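Local coordinates for protein putative NADPH:quinone reductase (Bacillus thuringiensis, PDB 3GMS) that probably catalyses the NADPH-dependent reduction of quinones, at residues 31-36 and 106-111; 40-45 and 97-102. One frame throughout, in Å; residues are numbered along the deposited sequence.

Overall arrangement
Both contacts lie in the GroES-like domain and both use strand 34-43. Interaction 1 holds the beginning of that strand against residues 106-111, and interaction 2 holds its far end against the loop 97-102. Their centres are about 17 Å apart. Along the chain, interaction 2 is nested inside the loop closed by interaction 1. The two meet where Phe-36 CZ comes within 3.4 Å of Tyr-102 CD1. Interaction 1 is partly buried, with one backbone bond and small valine and alanine contacts. Interaction 2 is buried. There an arginine side chain bonds to carbonyls of an irregular loop, and a tryptophan packs on an isoleucine.

Interaction 1: residues 31-36 and 106-111; sequences KDNEVF and SADFVV
Asn-33 and Ala-107 are joined by a backbone hydrogen bond. Ala-107 N donates to Asn-33 O over 2.8 Å, with a nearly straight angle of 169° at the hydrogen. Next to this bond, Glu-34 and Ser-106 form an antiparallel non-hydrogen-bonded pair, and their side chains diverge.

The apolar part lies beyond this bond. Val-35 and Val-110 reach toward each other tip to tip, and Val-110 CG2 rests 3.7 Å from Val-35 CB. The same methyl also approaches both branches of Val-35. Val-35 CG2, set anti to the carbonyl carbon, turns to the backbone of Ala-107 and lies 3.8 Å from its CA. Val-74 and Val-77 of strand 71-77 also pack on Val-35, while Val-90 of strand 89-92 packs on Val-110.

This is the GroES-like part of the chain, where strand 34-43 starts beside the end of strand 102-106. A type I turn, Lys-31 to Glu-34, leads into the first strand. Lys-31 N donates to Glu-34 OE1 over 2.7 Å and meets it from above the carboxylate plane. Residues 107-108 form a short 3-10 segment that leads on from strand 102-106. Ser-106 OG accepts from Asp-108 N at 3.1 Å, which makes an ST turn.

The contacts of the Asn-33 side chain are looser. Asn-33 CG stands anti to its own N (chi1 -153°), which carries the amide toward residues 106-108. Asn-33 OD1 lies 3.8 Å from Ala-107 CB. Asn-33 ND2 is 3.7 Å from Asp-108 OD1, with the amide and carboxylate planes 80° apart.

Interaction 2: residues 40-45 and 97-102; sequences LVRPIN and GTWQEY
Arg-42 reaches from strand 34-43 of the GroES-like domain to the irregular loop 97-102 and binds two of its backbone carbonyls. Its chain bends at chi2 (88°), which carries the guanidinium alongside the loop. Arg-42 NE donates to Thr-98 O over 3.0 Å. Arg-42 NH2 donates to Gln-100 O over 2.8 Å. Both acceptors sit at the guanidinium edge, in its plane, so the group is fixed in rotation. They are met differently: NE is tilted 23° from the Thr-98 carbonyl plane, while NH2 stands well above that of Gln-100. Arg-42 NH1 turns to Leu-329 O and Ser-331 OG, so the buried group is tied to the C-terminal end of the chain as well.

Between the two bound carbonyls, Trp-99 is the centre of an inverse gamma turn. Its CG is anti to the carbonyl carbon (chi1 -66°), and the indole runs along the strand toward Ile-44. Trp-99 CD1 lies 4.0 Å from Arg-42 CB. Ile-44 crosses the indole at about a right angle, and its CG1 comes 3.7 Å from Trp-99 CZ2. Val-310 and Leu-329 also pack on Trp-99.

Gln-100 NE2 holds Gly-97 O at 2.9 Å within the loop, and its OE1 accepts from Lys-25. Trp-99 NE1 makes a weak bond to Pro-43 O, and a water lies 3.0 Å from that same Pro-43 O.

Interaction 1: residues 31-36 and 106-111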
ATOM      1  N   LYS A  31     -12.307   4.479  25.244  1.00 38.20           N
ATOM      2  CA  LYS A  31     -13.670   3.958  25.118  1.00 38.75           C
ATOM      3  C   LYS A  31     -13.644   2.448  25.294  1.00 38.79           C
ATOM      4  O   LYS A  31     -12.575   1.834  25.236  1.00 37.49           O
ATOM      5  CB  LYS A  31     -14.296   4.354  23.765  1.00 39.01           C
ATOM      6  CG  LYS A  31     -14.429   5.860  23.537  1.00 41.08           C
ATOM      7  CD  LYS A  31     -14.466   6.156  22.023  1.00 44.59           C
ATOM      8  CE  LYS A  31     -13.661   7.417  21.662  1.00 48.75           C
ATOM      9  NZ  LYS A  31     -14.526   8.615  21.489  1.00 50.17           N
ATOM     10  N   ASP A  32     -14.821   1.850  25.499  1.00 38.98           N
ATOM     11  CA  ASP A  32     -14.913   0.431  25.865  1.00 39.66           C
ATOM     12  C   ASP A  32     -14.165  -0.586  24.998  1.00 39.12           C
ATOM     13  O   ASP A  32     -13.621  -1.557  25.541  1.00 39.51           O
ATOM     14  CB  ASP A  32     -16.381  -0.015  25.994  1.00 40.56           C
ATOM     15  CG  ASP A  32     -17.119   0.690  27.119  1.00 43.31           C
ATOM     16  OD1 ASP A  32     -16.490   0.938  28.175  1.00 45.20           O
ATOM     17  OD2 ASP A  32     -18.336   0.967  26.938  1.00 46.40           O
ATOM     18  N   ASN A  33     -14.167  -0.411  23.673  1.00 37.75           N
ATOM     19  CA  ASN A  33     -13.531  -1.409  22.796  1.00 37.20           C
ATOM     20  C   ASN A  33     -12.213  -0.914  22.166  1.00 35.18           C
ATOM     21  O   ASN A  33     -11.734  -1.512  21.201  1.00 35.08           O
ATOM     22  CB  ASN A  33     -14.497  -1.922  21.701  1.00 37.64           C
ATOM     23  CG  ASN A  33     -14.155  -3.365  21.212  1.00 42.53           C
ATOM     24  OD1 ASN A  33     -13.787  -4.251  22.010  1.00 47.26           O
ATOM     25  ND2 ASN A  33     -14.277  -3.596  19.894  1.00 45.81           N
ATOM     26  N   GLU A  34     -11.622   0.132  22.742  1.00 33.84           N
ATOM     27  CA  GLU A  34     -10.412   0.764  22.165  1.00 32.55           C
ATOM     28  C   GLU A  34      -9.102   0.171  22.676  1.00 30.73           C
ATOM     29  O   GLU A  34      -9.012  -0.314  23.812  1.00 30.35           O
ATOM     30  CB  GLU A  34     -10.372   2.257  22.462  1.00 32.92           C
ATOM     31  CG  GLU A  34     -11.370   3.110  21.721  1.00 35.95           C
ATOM     32  CD  GLU A  34     -11.088   4.603  21.870  1.00 38.58           C
ATOM     33  OE1 GLU A  34     -10.840   5.095  23.004  1.00 35.18           O
ATOM     34  OE2 GLU A  34     -11.123   5.284  20.832  1.00 39.75           O
ATOM     35  N   VAL A  35      -8.078   0.234  21.823  1.00 27.98           N
ATOM     36  CA  VAL A  35      -6.735  -0.215  22.189  1.00 26.67           C
ATOM     37  C   VAL A  35      -5.843   1.025  22.007  1.00 26.25           C
ATOM     38  O   VAL A  35      -6.020   1.744  21.039  1.00 25.70           O
ATOM     39  CB  VAL A  35      -6.304  -1.421  21.305  1.00 26.38           C
ATOM     40  CG1 VAL A  35      -4.852  -1.812  21.565  1.00 27.15           C
ATOM     41  CG2 VAL A  35      -7.251  -2.622  21.593  1.00 25.61           C
ATOM     42  N   PHE A  36      -4.929   1.268  22.950  1.00 25.32           N
ATOM     43  CA  PHE A  36      -4.134   2.491  22.990  1.00 24.93           C
ATOM     44  C   PHE A  36      -2.662   2.076  22.791  1.00 24.43           C
ATOM     45  O   PHE A  36      -2.113   1.327  23.616  1.00 26.20           O
ATOM     46  CB  PHE A  36      -4.371   3.164  24.362  1.00 24.61           C
ATOM     47  CG  PHE A  36      -3.572   4.419  24.589  1.00 23.95           C
ATOM     48  CD1 PHE A  36      -3.948   5.602  23.994  1.00 24.95           C
ATOM     49  CD2 PHE A  36      -2.456   4.416  25.440  1.00 26.29           C
ATOM     50  CE1 PHE A  36      -3.225   6.754  24.213  1.00 26.39           C
ATOM     51  CE2 PHE A  36      -1.728   5.556  25.661  1.00 26.97           C
ATOM     52  CZ  PHE A  36      -2.114   6.736  25.053  1.00 25.92           C
ATOM     53  N   SER A 106     -10.142   0.413  17.230  1.00 26.32           N
ATOM     54  CA  SER A 106     -10.972  -0.666  17.770  1.00 26.49           C
ATOM     55  C   SER A 106     -10.150  -1.961  17.935  1.00 27.12           C
ATOM     56  O   SER A 106      -9.318  -2.317  17.062  1.00 25.36           O
ATOM     57  CB  SER A 106     -12.178  -0.907  16.852  1.00 27.17           C
ATOM     58  OG  SER A 106     -12.759  -2.184  17.093  1.00 31.89           O
ATOM     59  N   ALA A 107     -10.392  -2.684  19.036  1.00 26.27           N
ATOM     60  CA  ALA A 107      -9.806  -4.030  19.191  1.00 27.16           C
ATOM     61  C   ALA A 107      -9.946  -4.931  17.968  1.00 26.36           C
ATOM     62  O   ALA A 107      -9.064  -5.750  17.706  1.00 27.54           O
ATOM     63  CB  ALA A 107     -10.390  -4.741  20.403  1.00 27.12           C
ATOM     64  N   ASP A 108     -11.057  -4.811  17.244  1.00 26.70           N
ATOM     65  CA  ASP A 108     -11.303  -5.620  16.034  1.00 27.89           C
ATOM     66  C   ASP A 108     -10.197  -5.562  14.998  1.00 26.13           C
ATOM     67  O   ASP A 108      -9.992  -6.499  14.239  1.00 26.88           O
ATOM     68  CB  ASP A 108     -12.624  -5.195  15.351  1.00 28.25           C
ATOM     69  CG  ASP A 108     -13.842  -5.586  16.158  1.00 36.29           C
ATOM     70  OD1 ASP A 108     -13.660  -6.108  17.286  1.00 40.03           O
ATOM     71  OD2 ASP A 108     -14.965  -5.362  15.662  1.00 42.60           O
ATOM     72  N   PHE A 109      -9.493  -4.448  14.961  1.00 26.29           N
ATOM     73  CA  PHE A 109      -8.586  -4.192  13.842  1.00 25.11           C
ATOM     74  C   PHE A 109      -7.137  -4.118  14.285  1.00 25.68           C
ATOM     75  O   PHE A 109      -6.272  -3.661  13.535  1.00 25.69           O
ATOM     76  CB  PHE A 109      -8.977  -2.883  13.147  1.00 25.49           C
ATOM     77  CG  PHE A 109     -10.425  -2.841  12.758  1.00 26.42           C
ATOM     78  CD1 PHE A 109     -11.002  -3.921  12.074  1.00 27.48           C
ATOM     79  CD2 PHE A 109     -11.216  -1.744  13.102  1.00 28.94           C
ATOM     80  CE1 PHE A 109     -12.374  -3.911  11.721  1.00 29.81           C
ATOM     81  CE2 PHE A 109     -12.584  -1.736  12.756  1.00 31.29           C
ATOM     82  CZ  PHE A 109     -13.142  -2.821  12.067  1.00 28.33           C
ATOM     83  N   VAL A 110      -6.877  -4.514  15.529  1.00 24.75           N
ATOM     84  CA  VAL A 110      -5.518  -4.628  16.024  1.00 24.81           C
ATOM     85  C   VAL A 110      -4.871  -5.923  15.499  1.00 24.33           C
ATOM     86  O   VAL A 110      -5.368  -7.025  15.735  1.00 23.93           O
ATOM     87  CB  VAL A 110      -5.515  -4.569  17.582  1.00 25.29           C
ATOM     88  CG1 VAL A 110      -4.169  -4.907  18.099  1.00 26.11           C
ATOM     89  CG2 VAL A 110      -5.934  -3.166  18.073  1.00 26.02           C
ATOM     90  N   VAL A 111      -3.773  -5.806  14.764  1.00 22.64           N
ATOM     91  CA  VAL A 111      -3.087  -6.978  14.222  1.00 21.80           C
ATOM     92  C   VAL A 111      -1.861  -7.356  15.052  1.00 22.22           C
ATOM     93  O   VAL A 111      -0.865  -6.627  15.063  1.00 22.47           O
ATOM     94  CB  VAL A 111      -2.615  -6.726  12.738  1.00 21.77           C
ATOM     95  CG1 VAL A 111      -1.936  -7.940  12.175  1.00 21.27           C
ATOM     96  CG2 VAL A 111      -3.802  -6.266  11.840  1.00 21.10           C
TER

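Interaction 2: residues 40-45 and 97-102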
ATOM      1  N   LEU A  40       6.086   2.868  17.361  1.00 20.66           N
ATOM      2  CA  LEU A  40       7.521   2.709  17.254  1.00 20.55           C
ATOM      3  C   LEU A  40       7.925   3.239  15.910  1.00 20.45           C
ATOM      4  O   LEU A  40       8.774   4.130  15.833  1.00 21.92           O
ATOM      5  CB  LEU A  40       7.905   1.235  17.357  1.00 20.87           C
ATOM      6  CG  LEU A  40       7.557   0.600  18.707  1.00 22.54           C
ATOM      7  CD1 LEU A  40       7.649  -0.920  18.635  1.00 23.84           C
ATOM      8  CD2 LEU A  40       8.536   1.098  19.774  1.00 26.47           C
ATOM      9  N   VAL A  41       7.256   2.753  14.853  1.00 19.23           N
ATOM     10  CA  VAL A  41       7.757   3.004  13.477  1.00 20.21           C
ATOM     11  C   VAL A  41       6.556   3.112  12.535  1.00 19.22           C
ATOM     12  O   VAL A  41       5.653   2.280  12.571  1.00 17.69           O
ATOM     13  CB  VAL A  41       8.670   1.873  12.975  1.00 21.13           C
ATOM     14  CG1 VAL A  41       9.079   2.065  11.479  1.00 22.71           C
ATOM     15  CG2 VAL A  41       9.899   1.682  13.872  1.00 21.85           C
ATOM     16  N   ARG A  42       6.544   4.132  11.681  1.00 18.09           N
ATOM     17  CA  ARG A  42       5.567   4.125  10.542  1.00 18.74           C
ATOM     18  C   ARG A  42       6.328   4.438   9.256  1.00 19.91           C
ATOM     19  O   ARG A  42       7.230   5.284   9.292  1.00 21.03           O
ATOM     20  CB  ARG A  42       4.459   5.207  10.654  1.00 19.84           C
ATOM     21  CG  ARG A  42       4.008   5.544  12.066  1.00 20.27           C
ATOM     22  CD  ARG A  42       4.892   6.640  12.638  1.00 21.21           C
ATOM     23  NE  ARG A  42       4.548   7.096  13.997  1.00 18.43           N
ATOM     24  CZ  ARG A  42       5.438   7.354  14.958  1.00 19.21           C
ATOM     25  NH1 ARG A  42       6.743   7.142  14.798  1.00 21.90           N
ATOM     26  NH2 ARG A  42       5.003   7.795  16.144  1.00 23.29           N
ATOM     27  N   PRO A  43       5.915   3.841   8.120  1.00 20.20           N
ATOM     28  CA  PRO A  43       6.495   4.232   6.843  1.00 20.28           C
ATOM     29  C   PRO A  43       5.847   5.547   6.412  1.00 21.68           C
ATOM     30  O   PRO A  43       4.750   5.900   6.871  1.00 22.53           O
ATOM     31  CB  PRO A  43       6.054   3.088   5.918  1.00 21.26           C
ATOM     32  CG  PRO A  43       4.601   2.815   6.378  1.00 19.14           C
ATOM     33  CD  PRO A  43       4.759   2.933   7.944  1.00 19.64           C
ATOM     34  N   ILE A  44       6.531   6.275   5.534  1.00 21.96           N
ATOM     35  CA  ILE A  44       5.898   7.337   4.783  1.00 21.96           C
ATOM     36  C   ILE A  44       5.566   6.768   3.411  1.00 22.85           C
ATOM     37  O   ILE A  44       6.429   6.633   2.539  1.00 24.00           O
ATOM     38  CB  ILE A  44       6.793   8.584   4.679  1.00 22.42           C
ATOM     39  CG1 ILE A  44       7.001   9.145   6.109  1.00 22.87           C
ATOM     40  CG2 ILE A  44       6.116   9.639   3.731  1.00 22.86           C
ATOM     41  CD1 ILE A  44       8.008  10.323   6.211  1.00 24.22           C
ATOM     42  N   ASN A  45       4.319   6.371   3.226  1.00 22.21           N
ATOM     43  CA  ASN A  45       3.922   5.880   1.915  1.00 23.48           C
ATOM     44  C   ASN A  45       3.456   7.046   1.033  1.00 24.95           C
ATOM     45  O   ASN A  45       2.774   7.933   1.512  1.00 24.47           O
ATOM     46  CB  ASN A  45       2.760   4.878   2.035  1.00 23.33           C
ATOM     47  CG  ASN A  45       3.129   3.597   2.836  1.00 23.83           C
ATOM     48  OD1 ASN A  45       4.243   3.099   2.742  1.00 25.20           O
ATOM     49  ND2 ASN A  45       2.162   3.054   3.581  1.00 24.96           N
ATOM     50  N   GLY A  97      -5.045   8.329  12.734  1.00 21.36           N
ATOM     51  CA  GLY A  97      -3.812   8.516  11.971  1.00 19.42           C
ATOM     52  C   GLY A  97      -2.599   8.049  12.714  1.00 18.91           C
ATOM     53  O   GLY A  97      -2.481   8.223  13.932  1.00 19.85           O
ATOM     54  N   THR A  98      -1.656   7.457  11.997  1.00 18.70           N
ATOM     55  CA  THR A  98      -0.552   6.824  12.713  1.00 18.86           C
ATOM     56  C   THR A  98       0.637   7.698  12.944  1.00 18.04           C
ATOM     57  O   THR A  98       1.557   7.305  13.675  1.00 20.06           O
ATOM     58  CB  THR A  98      -0.085   5.535  12.038  1.00 18.77           C
ATOM     59  OG1 THR A  98       0.424   5.846  10.729  1.00 18.02           O
ATOM     60  CG2 THR A  98      -1.226   4.454  11.936  1.00 19.36           C
ATOM     61  N   TRP A  99       0.698   8.868  12.299  1.00 19.07           N
ATOM     62  CA  TRP A  99       1.872   9.687  12.503  1.00 19.29           C
ATOM     63  C   TRP A  99       1.743  10.506  13.773  1.00 21.18           C
ATOM     64  O   TRP A  99       1.668  11.748  13.732  1.00 21.61           O
ATOM     65  CB  TRP A  99       2.085  10.614  11.331  1.00 19.33           C
ATOM     66  CG  TRP A  99       2.416   9.886  10.043  1.00 18.58           C
ATOM     67  CD1 TRP A  99       2.421   8.537   9.804  1.00 18.97           C
ATOM     68  CD2 TRP A  99       2.749  10.526   8.801  1.00 20.70           C
ATOM     69  NE1 TRP A  99       2.790   8.296   8.453  1.00 19.79           N
ATOM     70  CE2 TRP A  99       2.985   9.511   7.843  1.00 20.44           C
ATOM     71  CE3 TRP A  99       2.894  11.868   8.421  1.00 22.44           C
ATOM     72  CZ2 TRP A  99       3.332   9.802   6.510  1.00 23.49           C
ATOM     73  CZ3 TRP A  99       3.237  12.156   7.099  1.00 23.66           C
ATOM     74  CH2 TRP A  99       3.454  11.128   6.173  1.00 22.13           C
ATOM     75  N   GLN A 100       1.683   9.792  14.878  1.00 20.87           N
ATOM     76  CA  GLN A 100       1.586  10.421  16.188  1.00 22.02           C
ATOM     77  C   GLN A 100       2.141   9.468  17.221  1.00 22.92           C
ATOM     78  O   GLN A 100       2.374   8.293  16.945  1.00 23.09           O
ATOM     79  CB  GLN A 100       0.121  10.815  16.517  1.00 21.67           C
ATOM     80  CG  GLN A 100      -0.827   9.671  16.622  1.00 24.35           C
ATOM     81  CD  GLN A 100      -2.246  10.129  17.019  1.00 23.95           C
ATOM     82  OE1 GLN A 100      -2.409  11.022  17.872  1.00 23.94           O
ATOM     83  NE2 GLN A 100      -3.268   9.530  16.389  1.00 22.51           N
ATOM     84  N   GLU A 101       2.318   9.982  18.432  1.00 22.27           N
ATOM     85  CA  GLU A 101       3.007   9.267  19.471  1.00 23.29           C
ATOM     86  C   GLU A 101       2.159   8.085  19.918  1.00 22.73           C
ATOM     87  O   GLU A 101       2.683   6.984  20.130  1.00 23.22           O
ATOM     88  CB  GLU A 101       3.273  10.213  20.648  1.00 24.53           C
ATOM     89  CG  GLU A 101       4.054   9.599  21.803  1.00 26.90           C
ATOM     90  CD  GLU A 101       4.491  10.637  22.835  1.00 33.94           C
ATOM     91  OE1 GLU A 101       4.227  11.869  22.657  1.00 32.25           O
ATOM     92  OE2 GLU A 101       5.151  10.198  23.802  1.00 34.84           O
ATOM     93  N   TYR A 102       0.861   8.331  20.089  1.00 23.70           N
ATOM     94  CA  TYR A 102      -0.068   7.315  20.531  1.00 22.72           C
ATOM     95  C   TYR A 102      -1.247   7.198  19.583  1.00 22.53           C
ATOM     96  O   TYR A 102      -1.881   8.203  19.242  1.00 23.54           O
ATOM     97  CB  TYR A 102      -0.650   7.684  21.900  1.00 23.78           C
ATOM     98  CG  TYR A 102       0.376   7.874  23.000  1.00 24.00           C
ATOM     99  CD1 TYR A 102       0.943   6.772  23.635  1.00 26.65           C
ATOM    100  CD2 TYR A 102       0.748   9.148  23.405  1.00 26.28           C
ATOM    101  CE1 TYR A 102       1.872   6.928  24.674  1.00 28.37           C
ATOM    102  CE2 TYR A 102       1.677   9.333  24.445  1.00 29.08           C
ATOM    103  CZ  TYR A 102       2.226   8.215  25.070  1.00 31.35           C
ATOM    104  OH  TYR A 102       3.116   8.331  26.103  1.00 32.23           O
TER
HETATM  105  O   HOH W   1       1.863   5.335   7.313  1.00 24.03           O